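Side-chain contact in protein MJ1225 (Methanocaldococcus jannaschii, PDB 3KH5), which binds AMP and ADP through its CBS domains and is a putative archaeal homologue of the gamma subunit of AMP-activated protein kinase: residues 148-151 against 152-156. Residues are numbered along the deposited sequence; the frame is centred on the assembly and turned at random.
Sequences EVID and DYITR. With ADP (adenosine-5'-diphosphate), chain E.
Tyr-153 N donates to Ile-150 O at 2.8 Å, an i-to-i+3 bond that closes the turn. The same tyrosine reaches back with its tip, where OH gives a weak hydrogen bond to Glu-148 OE1 at 3.0 Å. That oxygen lies in the ring plane, at the edge, while the carboxylate is turned 72° from the ring; a bend at chi2 (-64°) curls the glutamate toward it. OE2 sits 3.3 Å from Tyr-153 CE2, at the ring edge. A leucine in place of Tyr-153 would probably leave the Glu-148 carboxylate without its phenolic mate and freer to turn. A water bridges Val-149 O and Asp-152 N, donating to the first and accepting from the second.

The turn is a type I beta-turn, with Asp-151 and Asp-152 as its central residues. It belongs to a CBS domain and leads into a nucleotide site: two residues beyond the turn, Thr-155 OG1 lies 2.6 Å from O2' of ADP, a ligand also bound by Asp-274 and Thr-271. Asp-151 OD1 takes a hydrogen bond from Gly-239 N, tying the turn to the loop before helix 242-252. Packing completes the contact on the apolar side, where the Ile-150 and Ile-154 side chains meet at a slant, CD1 of Ile-150 to CD1 of Ile-154 at 3.8 Å, and Ile-150 continues inward onto Ile-245 and Ile-270.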
loop_
_atom_site.group_PDB
_atom_site.type_symbol
_atom_site.label_atom_id
_atom_site.label_comp_id
_atom_site.label_asym_id
_atom_site.label_seq_id
_atom_site.Cartn_x
_atom_site.Cartn_y
_atom_site.Cartn_z
ATOM N N GLU A 148 16.335 20.131 9.848
ATOM C CA GLU A 148 16.278 19.502 8.540
ATOM C C GLU A 148 14.940 19.796 7.851
ATOM O O GLU A 148 13.880 19.669 8.466
ATOM C CB GLU A 148 16.460 17.992 8.708
ATOM C CG GLU A 148 17.580 17.401 7.872
ATOM C CD GLU A 148 17.327 17.523 6.379
ATOM O OE1 GLU A 148 18.299 17.365 5.610
ATOM O OE2 GLU A 148 16.163 17.766 5.962
ATOM N N VAL A 149 14.998 20.192 6.581
ATOM C CA VAL A 149 13.801 20.571 5.826
ATOM C C VAL A 149 13.420 19.468 4.819
ATOM O O VAL A 149 14.263 18.642 4.461
ATOM C CB VAL A 149 13.994 21.969 5.166
ATOM C CG1 VAL A 149 14.600 21.867 3.761
ATOM C CG2 VAL A 149 12.702 22.744 5.157
ATOM N N ILE A 150 12.160 19.444 4.374
ATOM C CA ILE A 150 11.673 18.351 3.508
ATOM C C ILE A 150 12.064 18.502 2.036
ATOM O O ILE A 150 12.028 17.532 1.276
ATOM C CB ILE A 150 10.126 18.148 3.605
ATOM C CG1 ILE A 150 9.364 19.416 3.189
ATOM C CG2 ILE A 150 9.731 17.688 5.002
ATOM C CD1 ILE A 150 7.930 19.167 2.717
ATOM N N ASP A 151 12.444 19.719 1.656
ATOM C CA ASP A 151 12.641 20.116 0.254
ATOM C C ASP A 151 13.413 19.151 -0.658
ATOM O O ASP A 151 12.958 18.864 -1.768
ATOM C CB ASP A 151 13.246 21.516 0.197
ATOM C CG ASP A 151 12.383 22.553 0.896
ATOM O OD1 ASP A 151 11.528 22.178 1.730
ATOM O OD2 ASP A 151 12.563 23.753 0.611
ATOM N N ASP A 152 14.567 18.667 -0.192
ATOM C CA ASP A 152 15.423 17.747 -0.961
ATOM C C ASP A 152 14.821 16.355 -1.115
ATOM O O ASP A 152 15.299 15.551 -1.921
ATOM C CB ASP A 152 16.791 17.586 -0.280
ATOM C CG ASP A 152 17.715 18.776 -0.498
ATOM O OD1 ASP A 152 17.343 19.714 -1.237
ATOM O OD2 ASP A 152 18.827 18.766 0.076
ATOM N N TYR A 153 13.790 16.062 -0.327
ATOM C CA TYR A 153 13.210 14.718 -0.261
ATOM C C TYR A 153 11.919 14.598 -1.061
ATOM O O TYR A 153 11.412 13.495 -1.272
ATOM C CB TYR A 153 12.967 14.315 1.198
ATOM C CG TYR A 153 14.208 14.402 2.046
ATOM C CD1 TYR A 153 15.024 13.289 2.235
ATOM C CD2 TYR A 153 14.581 15.605 2.644
ATOM C CE1 TYR A 153 16.173 13.371 3.004
ATOM C CE2 TYR A 153 15.727 15.697 3.411
ATOM C CZ TYR A 153 16.516 14.578 3.588
ATOM O OH TYR A 153 17.653 14.670 4.352
ATOM N N ILE A 154 11.399 15.735 -1.513
ATOM C CA ILE A 154 10.136 15.778 -2.242
ATOM C C ILE A 154 10.273 15.217 -3.658
ATOM O O ILE A 154 11.223 15.539 -4.378
ATOM C CB ILE A 154 9.589 17.222 -2.313
ATOM C CG1 ILE A 154 9.385 17.786 -0.902
ATOM C CG2 ILE A 154 8.267 17.273 -3.094
ATOM C CD1 ILE A 154 9.223 19.298 -0.865
ATOM N N THR A 155 9.320 14.368 -4.038
ATOM C CA THR A 155 9.198 13.934 -5.421
ATOM C C THR A 155 8.416 14.994 -6.186
ATOM O O THR A 155 7.252 15.266 -5.889
ATOM C CB THR A 155 8.562 12.534 -5.540
ATOM O OG1 THR A 155 9.436 11.570 -4.928
ATOM C CG2 THR A 155 8.355 12.151 -7.000
ATOM N N ARG A 156 9.087 15.587 -7.164
ATOM C CA ARG A 156 8.572 16.743 -7.876
ATOM C C ARG A 156 7.575 16.369 -8.981
ATOM O O ARG A 156 6.547 17.036 -9.145
ATOM C CB ARG A 156 9.760 17.588 -8.403
ATOM C CG ARG A 156 9.440 18.537 -9.565
ATOM C CD ARG A 156 9.448 17.806 -10.909
ATOM N NE ARG A 156 10.600 18.149 -11.758
ATOM C CZ ARG A 156 11.520 17.287 -12.192
ATOM N NH1 ARG A 156 11.459 15.999 -11.862
ATOM N NH2 ARG A 156 12.519 17.719 -12.956
HETATM P PB ADP E . 3.323 4.960 -2.203
HETATM O O1B ADP E . 3.072 4.863 -0.742
HETATM O O2B ADP E . 2.236 5.941 -2.961
HETATM O O3B ADP E . 3.233 3.543 -2.979
HETATM P PA ADP E . 6.202 4.907 -2.272
HETATM O O1A ADP E . 6.797 5.064 -0.923
HETATM O O2A ADP E . 6.083 3.379 -2.771
HETATM O O3A ADP E . 4.758 5.615 -2.456
HETATM O "O5'" ADP E . 6.990 5.775 -3.348
HETATM C "C5'" ADP E . 8.323 5.484 -3.806
HETATM C "C4'" ADP E . 8.831 6.777 -4.499
HETATM O "O4'" ADP E . 7.824 7.176 -5.487
HETATM C "C3'" ADP E . 8.983 7.954 -3.518
HETATM O "O3'" ADP E . 10.093 8.767 -3.916
HETATM C "C2'" ADP E . 7.671 8.729 -3.670
HETATM O "O2'" ADP E . 7.850 10.130 -3.400
HETATM C "C1'" ADP E . 7.306 8.494 -5.145
HETATM N N9 ADP E . 5.815 8.574 -5.342
HETATM C C8 ADP E . 4.864 8.051 -4.559
HETATM N N7 ADP E . 3.659 8.342 -5.053
HETATM C C5 ADP E . 3.833 9.057 -6.156
HETATM C C6 ADP E . 2.963 9.631 -7.079
HETATM N N6 ADP E . 1.642 9.513 -6.941
HETATM N N1 ADP E . 3.484 10.307 -8.116
HETATM C C2 ADP E . 4.800 10.432 -8.260
HETATM N N3 ADP E . 5.652 9.893 -7.396
HETATM C C4 ADP E . 5.201 9.203 -6.338
HETATM O O HOH W 1 16.189 19.314 2.340
HETATM O O HOH W 2 12.761 18.086 -4.361
#